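Local coordinates for protein PAN2-PAN3 deadenylation complex catalytic subunit pan2 (Neurospora crassa, PDB 4CZW) that shortens mRNA poly(A) tails as the catalytic exonuclease subunit of the PAN2-PAN3 complex, with a ubiquitin-protease-like domain that serves as a scaffold, at residues A[179-187]-A[198-206]; A[436-444]-A[536-547]. One frame throughout, in Å; residues are numbered along the deposited sequence.

Interaction 1: residues A[179-187]-A[198-206]; sequences LLETDARYQ and PRTATTFVN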
# COMPACT_ATOMS: atom_id res chain seq x y z
N LEU A 179 16.11 -9.20 6.23
CA LEU A 179 15.34 -7.96 6.23
C LEU A 179 14.20 -7.96 7.25
O LEU A 179 13.92 -6.94 7.88
CB LEU A 179 14.77 -7.70 4.83
CG LEU A 179 15.77 -7.25 3.77
CD1 LEU A 179 15.18 -7.40 2.37
CD2 LEU A 179 16.20 -5.81 4.01
N LEU A 180 13.54 -9.11 7.41
CA LEU A 180 12.32 -9.16 8.21
C LEU A 180 12.40 -10.11 9.41
O LEU A 180 11.68 -9.92 10.40
CB LEU A 180 11.13 -9.57 7.33
CG LEU A 180 10.88 -8.73 6.08
CD1 LEU A 180 9.64 -9.22 5.34
CD2 LEU A 180 10.74 -7.25 6.43
N GLU A 181 13.25 -11.12 9.33
CA GLU A 181 13.29 -12.15 10.37
C GLU A 181 14.31 -11.90 11.47
O GLU A 181 15.38 -11.32 11.23
CB GLU A 181 13.56 -13.52 9.75
CG GLU A 181 12.43 -14.08 8.92
CD GLU A 181 12.60 -15.55 8.63
OE1 GLU A 181 13.40 -16.21 9.33
OE2 GLU A 181 11.94 -16.06 7.70
N THR A 182 13.98 -12.34 12.68
CA THR A 182 14.93 -12.41 13.77
C THR A 182 15.53 -13.81 13.80
O THR A 182 14.91 -14.74 14.30
CB THR A 182 14.28 -12.09 15.13
OG1 THR A 182 13.73 -10.77 15.11
CG2 THR A 182 15.31 -12.19 16.25
N ASP A 183 16.73 -13.94 13.24
CA ASP A 183 17.40 -15.24 13.16
C ASP A 183 17.72 -15.77 14.55
O ASP A 183 18.59 -15.26 15.24
CB ASP A 183 18.67 -15.13 12.33
CG ASP A 183 19.36 -16.47 12.13
OD1 ASP A 183 18.66 -17.50 12.13
OD2 ASP A 183 20.60 -16.49 11.97
N ALA A 184 16.99 -16.81 14.96
CA ALA A 184 17.16 -17.37 16.30
C ALA A 184 16.70 -18.82 16.39
O ALA A 184 16.09 -19.35 15.46
CB ALA A 184 16.39 -16.52 17.31
N ARG A 185 17.02 -19.45 17.52
CA ARG A 185 16.58 -20.82 17.80
C ARG A 185 16.58 -21.06 19.30
O ARG A 185 17.28 -20.37 20.05
CB ARG A 185 17.48 -21.84 17.09
CG ARG A 185 18.91 -21.88 17.62
CD ARG A 185 19.71 -22.98 16.96
NE ARG A 185 21.08 -23.05 17.46
CZ ARG A 185 21.98 -23.94 17.06
NH1 ARG A 185 21.66 -24.85 16.15
NH2 ARG A 185 23.20 -23.92 17.58
N TYR A 186 15.80 -22.03 19.75
CA TYR A 186 15.70 -22.33 21.17
C TYR A 186 16.67 -23.43 21.60
O TYR A 186 16.71 -24.50 20.99
CB TYR A 186 14.27 -22.74 21.54
CG TYR A 186 13.30 -21.59 21.58
CD1 TYR A 186 13.21 -20.77 22.70
CD2 TYR A 186 12.46 -21.33 20.51
CE1 TYR A 186 12.31 -19.71 22.74
CE2 TYR A 186 11.56 -20.28 20.54
CZ TYR A 186 11.49 -19.47 21.66
OH TYR A 186 10.60 -18.42 21.70
N GLN A 187 17.45 -23.15 22.64
CA GLN A 187 18.32 -24.16 23.23
C GLN A 187 17.64 -24.77 24.45
O GLN A 187 17.50 -24.13 25.49
CB GLN A 187 19.66 -23.55 23.63
CG GLN A 187 20.55 -24.50 24.43
CD GLN A 187 21.80 -23.82 24.97
OE1 GLN A 187 22.55 -23.20 24.22
NE2 GLN A 187 22.02 -23.94 26.27
N PRO A 198 18.08 -28.62 20.21
CA PRO A 198 17.59 -27.38 19.59
C PRO A 198 16.14 -27.44 19.12
O PRO A 198 15.65 -28.51 18.74
CB PRO A 198 18.53 -27.22 18.39
CG PRO A 198 18.84 -28.62 17.99
CD PRO A 198 18.89 -29.42 19.27
N ARG A 199 15.47 -26.30 19.16
CA ARG A 199 14.14 -26.15 18.58
C ARG A 199 14.10 -24.87 17.74
O ARG A 199 14.38 -23.78 18.24
CB ARG A 199 13.06 -26.11 19.66
CG ARG A 199 11.65 -25.92 19.11
CD ARG A 199 10.61 -25.84 20.21
NE ARG A 199 9.27 -25.59 19.68
CZ ARG A 199 8.18 -25.47 20.43
NH1 ARG A 199 8.26 -25.58 21.75
NH2 ARG A 199 7.00 -25.25 19.86
N THR A 200 13.75 -25.01 16.47
CA THR A 200 13.76 -23.89 15.54
C THR A 200 12.73 -22.82 15.91
O THR A 200 11.67 -23.13 16.45
CB THR A 200 13.50 -24.35 14.09
OG1 THR A 200 12.24 -25.04 14.03
CG2 THR A 200 14.60 -25.29 13.63
N ALA A 201 13.06 -21.57 15.62
CA ALA A 201 12.18 -20.45 15.94
C ALA A 201 12.08 -19.46 14.78
O ALA A 201 13.09 -19.00 14.25
CB ALA A 201 12.68 -19.74 17.19
N THR A 202 10.85 -19.15 14.38
CA THR A 202 10.60 -18.20 13.31
C THR A 202 9.92 -16.95 13.85
O THR A 202 8.88 -17.03 14.50
CB THR A 202 9.73 -18.81 12.20
OG1 THR A 202 10.38 -19.98 11.67
CG2 THR A 202 9.52 -17.81 11.07
N THR A 203 10.51 -15.79 13.58
CA THR A 203 9.97 -14.53 14.09
C THR A 203 10.03 -13.41 13.05
O THR A 203 11.12 -12.99 12.64
CB THR A 203 10.72 -14.07 15.35
OG1 THR A 203 10.62 -15.08 16.37
CG2 THR A 203 10.14 -12.76 15.87
N PHE A 204 8.87 -12.94 12.63
CA PHE A 204 8.79 -11.80 11.72
C PHE A 204 8.55 -10.51 12.50
O PHE A 204 9.18 -9.49 12.23
CB PHE A 204 7.67 -12.00 10.69
CG PHE A 204 7.93 -13.10 9.70
CD1 PHE A 204 8.88 -12.93 8.70
CD2 PHE A 204 7.23 -14.29 9.77
CE1 PHE A 204 9.12 -13.94 7.78
CE2 PHE A 204 7.47 -15.30 8.85
CZ PHE A 204 8.42 -15.12 7.86
N VAL A 205 7.65 -10.57 13.47
CA VAL A 205 7.31 -9.42 14.29
C VAL A 205 7.48 -9.75 15.77
O VAL A 205 6.95 -10.75 16.26
CB VAL A 205 5.87 -8.94 14.04
CG1 VAL A 205 5.55 -7.74 14.92
CG2 VAL A 205 5.68 -8.59 12.57
N ASN A 206 8.23 -8.91 16.49
CA ASN A 206 8.47 -9.13 17.91
C ASN A 206 7.46 -8.41 18.80
O ASN A 206 6.81 -7.45 18.38
CB ASN A 206 9.89 -8.68 18.27
CG ASN A 206 10.95 -9.62 17.73
OD1 ASN A 206 11.52 -9.38 16.66
ND2 ASN A 206 11.21 -10.69 18.46
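Thr182 OG1 donates to Asn206 OD1 over 3.0 Å, meeting the amide in its own plane on a lone pair of the oxygen, with 134° at OD1. The same threonine is held by its backbone, where Thr182 N reaches Thr203 O at 2.9 Å, giving the residue one bond from its hydroxyl and one from its backbone. A lysine in place of Asn206 would probably leave the Thr182 hydroxyl without its acceptor and that side chain freer to turn. Thr203 CB packs against Thr182 CB, while Thr203 OG1 bonds Lys258. Next to this pair, Glu181 and Phe204 run side by side in the same direction: Glu181 CG lies 3.5 Å from Phe204 CE1, and the carboxylate stands almost square to the ring, 87° between planes. Leu180 CB comes up to the edge of that ring at CD1, and Asp143 and Ser146 of helix 130-149 also touch the Phe204 side chain. Farther from the helix end the two segments pair as a beta hairpin, strands 183-190 and 196-201, the latter an outer strand of the antiparallel sheet that carries the Cys190-Cys193-Cys245-Cys248 zinc site, consistent with the fingers of the ubiquitin-specific protease fold. Here Tyr186 and Arg199 form a hydrogen-bonded pair, Tyr186 N to Arg199 O at 2.7 Å and Arg199 N to Tyr186 O at 2.9 Å. With Tyr186 CG opposite its carbonyl carbon (chi1 -74°), the ring leans across the neighbouring strand, bringing CE2 to 3.6 Å from Ala201 CB, and Arg199 O lies near the ring plane at its edge. The extended Arg199 side chain leaves from the same face.

Interaction 2: residues A[436-444]-A[536-547]; sequences PGPDTVIAI and LWVLVNLGCKFL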
# COMPACT_ATOMS: atom_id res chain seq x y z
N PRO A 436 5.45 0.45 -25.66
CA PRO A 436 4.95 1.70 -25.07
C PRO A 436 6.05 2.52 -24.39
O PRO A 436 6.96 1.95 -23.79
CB PRO A 436 3.93 1.21 -24.04
CG PRO A 436 3.53 -0.14 -24.51
CD PRO A 436 4.77 -0.73 -25.11
N GLY A 437 5.95 3.84 -24.49
CA GLY A 437 6.91 4.73 -23.88
C GLY A 437 6.28 6.05 -23.48
O GLY A 437 5.06 6.18 -23.48
N PRO A 438 7.12 7.04 -23.11
CA PRO A 438 6.66 8.37 -22.69
C PRO A 438 5.93 9.13 -23.79
O PRO A 438 5.09 9.98 -23.49
CB PRO A 438 7.96 9.08 -22.31
CG PRO A 438 8.93 7.99 -22.02
CD PRO A 438 8.58 6.89 -22.98
N ASP A 439 6.23 8.82 -25.05
CA ASP A 439 5.61 9.50 -26.18
C ASP A 439 4.31 8.83 -26.59
O ASP A 439 3.50 9.41 -27.31
CB ASP A 439 6.58 9.55 -27.36
CG ASP A 439 7.85 10.30 -27.05
OD1 ASP A 439 7.80 11.26 -26.24
OD2 ASP A 439 8.91 9.93 -27.60
N THR A 440 4.11 7.60 -26.14
CA THR A 440 2.94 6.81 -26.52
C THR A 440 1.66 7.34 -25.87
O THR A 440 1.59 7.50 -24.66
CB THR A 440 3.12 5.33 -26.14
OG1 THR A 440 4.27 4.79 -26.81
CG2 THR A 440 1.89 4.52 -26.52
N VAL A 441 0.66 7.59 -26.70
CA VAL A 441 -0.66 8.00 -26.22
C VAL A 441 -1.65 6.85 -26.36
O VAL A 441 -1.75 6.23 -27.42
CB VAL A 441 -1.19 9.22 -26.99
CG1 VAL A 441 -2.59 9.58 -26.52
CG2 VAL A 441 -0.25 10.41 -26.83
N ILE A 442 -2.37 6.56 -25.28
CA ILE A 442 -3.36 5.48 -25.30
C ILE A 442 -4.73 5.97 -24.85
O ILE A 442 -4.84 6.74 -23.90
CB ILE A 442 -2.92 4.29 -24.42
CG1 ILE A 442 -2.61 4.76 -23.00
CG2 ILE A 442 -1.70 3.60 -25.02
CD1 ILE A 442 -2.16 3.65 -22.07
N ALA A 443 -5.77 5.51 -25.54
CA ALA A 443 -7.14 5.86 -25.18
C ALA A 443 -7.75 4.76 -24.32
O ALA A 443 -7.68 3.58 -24.67
CB ALA A 443 -7.98 6.09 -26.43
N ILE A 444 -8.36 5.14 -23.20
CA ILE A 444 -8.86 4.16 -22.24
C ILE A 444 -10.26 4.51 -21.72
O ILE A 444 -10.58 5.67 -21.48
CB ILE A 444 -7.89 4.01 -21.05
CG1 ILE A 444 -8.39 2.95 -20.06
CG2 ILE A 444 -7.66 5.35 -20.35
CD1 ILE A 444 -7.47 2.73 -18.88
N LEU A 536 -2.33 -1.97 -16.76
CA LEU A 536 -2.51 -0.53 -16.61
C LEU A 536 -1.40 0.08 -15.75
O LEU A 536 -0.92 1.17 -16.04
CB LEU A 536 -3.87 -0.23 -15.99
CG LEU A 536 -5.08 -0.79 -16.74
CD1 LEU A 536 -6.38 -0.36 -16.07
CD2 LEU A 536 -5.06 -0.36 -18.20
N TRP A 537 -0.99 -0.65 -14.71
CA TRP A 537 0.06 -0.17 -13.81
C TRP A 537 1.39 -0.06 -14.54
O TRP A 537 2.15 0.88 -14.31
CB TRP A 537 0.19 -1.10 -12.60
CG TRP A 537 1.20 -0.63 -11.60
CD1 TRP A 537 1.04 0.36 -10.67
CD2 TRP A 537 2.53 -1.13 -11.43
NE1 TRP A 537 2.18 0.51 -9.93
CE2 TRP A 537 3.12 -0.39 -10.37
CE3 TRP A 537 3.29 -2.12 -12.06
CZ2 TRP A 537 4.42 -0.62 -9.94
CZ3 TRP A 537 4.58 -2.35 -11.62
CH2 TRP A 537 5.14 -1.60 -10.57
N VAL A 538 1.67 -1.03 -15.40
CA VAL A 538 2.89 -1.02 -16.20
C VAL A 538 2.88 0.16 -17.17
O VAL A 538 3.88 0.88 -17.31
CB VAL A 538 3.07 -2.34 -16.99
CG1 VAL A 538 4.12 -2.18 -18.08
CG2 VAL A 538 3.44 -3.47 -16.05
N LEU A 539 1.74 0.37 -17.82
CA LEU A 539 1.59 1.45 -18.79
C LEU A 539 1.80 2.83 -18.16
O LEU A 539 2.32 3.74 -18.80
CB LEU A 539 0.21 1.39 -19.45
CG LEU A 539 -0.03 0.20 -20.39
CD1 LEU A 539 -1.48 0.14 -20.83
CD2 LEU A 539 0.90 0.28 -21.59
N VAL A 540 1.40 2.97 -16.90
CA VAL A 540 1.61 4.21 -16.17
C VAL A 540 3.10 4.45 -15.93
O VAL A 540 3.61 5.55 -16.17
CB VAL A 540 0.87 4.22 -14.82
CG1 VAL A 540 1.27 5.43 -13.99
CG2 VAL A 540 -0.63 4.19 -15.04
N ASN A 541 3.79 3.42 -15.46
CA ASN A 541 5.22 3.53 -15.15
C ASN A 541 6.10 3.55 -16.39
O ASN A 541 7.28 3.89 -16.31
CB ASN A 541 5.65 2.39 -14.22
CG ASN A 541 5.17 2.59 -12.80
OD1 ASN A 541 5.74 3.37 -12.04
ND2 ASN A 541 4.12 1.87 -12.42
N LEU A 542 5.54 3.19 -17.53
CA LEU A 542 6.26 3.30 -18.80
C LEU A 542 6.25 4.74 -19.28
O LEU A 542 7.05 5.13 -20.14
CB LEU A 542 5.65 2.38 -19.86
CG LEU A 542 5.99 0.89 -19.74
CD1 LEU A 542 5.30 0.09 -20.83
CD2 LEU A 542 7.49 0.67 -19.79
N GLY A 543 5.35 5.54 -18.72
CA GLY A 543 5.28 6.96 -19.03
C GLY A 543 4.21 7.30 -20.05
O GLY A 543 4.20 8.41 -20.59
N CYS A 544 3.32 6.36 -20.31
CA CYS A 544 2.27 6.55 -21.31
C CYS A 544 1.30 7.65 -20.92
O CYS A 544 1.10 7.93 -19.74
CB CYS A 544 1.51 5.24 -21.54
SG CYS A 544 2.50 3.89 -22.20
N LYS A 545 0.69 8.26 -21.93
CA LYS A 545 -0.31 9.30 -21.72
C LYS A 545 -1.71 8.72 -21.89
O LYS A 545 -2.08 8.27 -22.98
CB LYS A 545 -0.09 10.47 -22.68
CG LYS A 545 1.29 11.09 -22.58
CD LYS A 545 1.56 12.05 -23.72
CE LYS A 545 2.99 12.57 -23.68
NZ LYS A 545 3.32 13.41 -24.86
N PHE A 546 -2.50 8.74 -20.82
CA PHE A 546 -3.83 8.16 -20.84
C PHE A 546 -4.87 9.17 -21.33
O PHE A 546 -5.07 10.22 -20.73
CB PHE A 546 -4.21 7.65 -19.44
CG PHE A 546 -3.51 6.38 -19.05
CD1 PHE A 546 -2.17 6.40 -18.70
CD2 PHE A 546 -4.19 5.17 -19.04
CE1 PHE A 546 -1.52 5.23 -18.34
CE2 PHE A 546 -3.55 4.00 -18.68
CZ PHE A 546 -2.21 4.03 -18.33
N LEU A 547 -5.52 8.83 -22.44
CA LEU A 547 -6.53 9.70 -23.04
C LEU A 547 -7.93 9.14 -22.81
O LEU A 547 -8.17 7.95 -23.00
CB LEU A 547 -6.25 9.86 -24.54
CG LEU A 547 -6.92 11.00 -25.31
CD1 LEU A 547 -6.07 11.40 -26.51
CD2 LEU A 547 -8.33 10.63 -25.76
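Ile442 CD1 sits over one face of the Phe546 ring, 3.8 Å from its centroid and 16° off the normal, a CH-pi contact displaced toward the rim. Ile442 CG1 stands between its backbone N and carbonyl carbon (chi1 54°), which brings CD1 alongside the phenylalanine; the same methyl meets Leu539 CD1 at 3.8 Å. Ile444 CG2 takes the ring edge instead, 3.7 Å from Phe546 CD2, while Ile444 CD1 reaches Leu536 CD2. Helix 529-541 thereby covers the Ile442, Ile444 and Phe546 face of the sheet. The chain leaves that helix through a Schellman motif at Gly543, and strand 545-548 then runs parallel to strand 441-451, as in the RNase H-like core of DEDD exonucleases. Lys545 N bonds Thr440 O, Ile442 N bonds Lys545 O at 2.9 Å, and further along Leu547 N and O pair with Ile442 O and Ile444 N. Ahead of both strands, Pro436 CB rests on Cys544 SG at 3.6 Å and on Leu542 CD1. On the Val441 and Lys545 face Leu547 CD1 packs on Val441 CG1 deeper in, but the contact loosens toward the Pro438 end, where the extended Lys545 chain runs out past Val441 CG2 and its CE passes near Pro438 O. Its NZ stays 5.2 Å from Asp439 OD1, too far for a salt bridge. The contact therefore rests on backbone bonds and apolar side chains, densest on the Phe546 face, with no side-chain hydrogen bond across it, and it ends one residue before Asp445, a probable ligand of the catalytic metals.

How the interactions relate
Interactions 1 and 2 share no element and do not touch: their centres lie 44 Å apart, on opposite sides of the chain's centre, and their nearest atoms are about 17 Å apart. Segments 179-187 and 198-206 belong to the protease-like domain, predicted to be inactive, whereas 436-444 and 536-547 join parts of the exonuclease. Both are only partly buried, but interaction 2 has the larger share of buried residues. There parallel strands distant in sequence are backed by a helix and by hydrocarbon side chains; interaction 1, a local antiparallel hairpin with its adjoining loop, adds one side-chain bond to three backbone bonds, with exposed arginines and the partly exposed Tyr186 and Phe204.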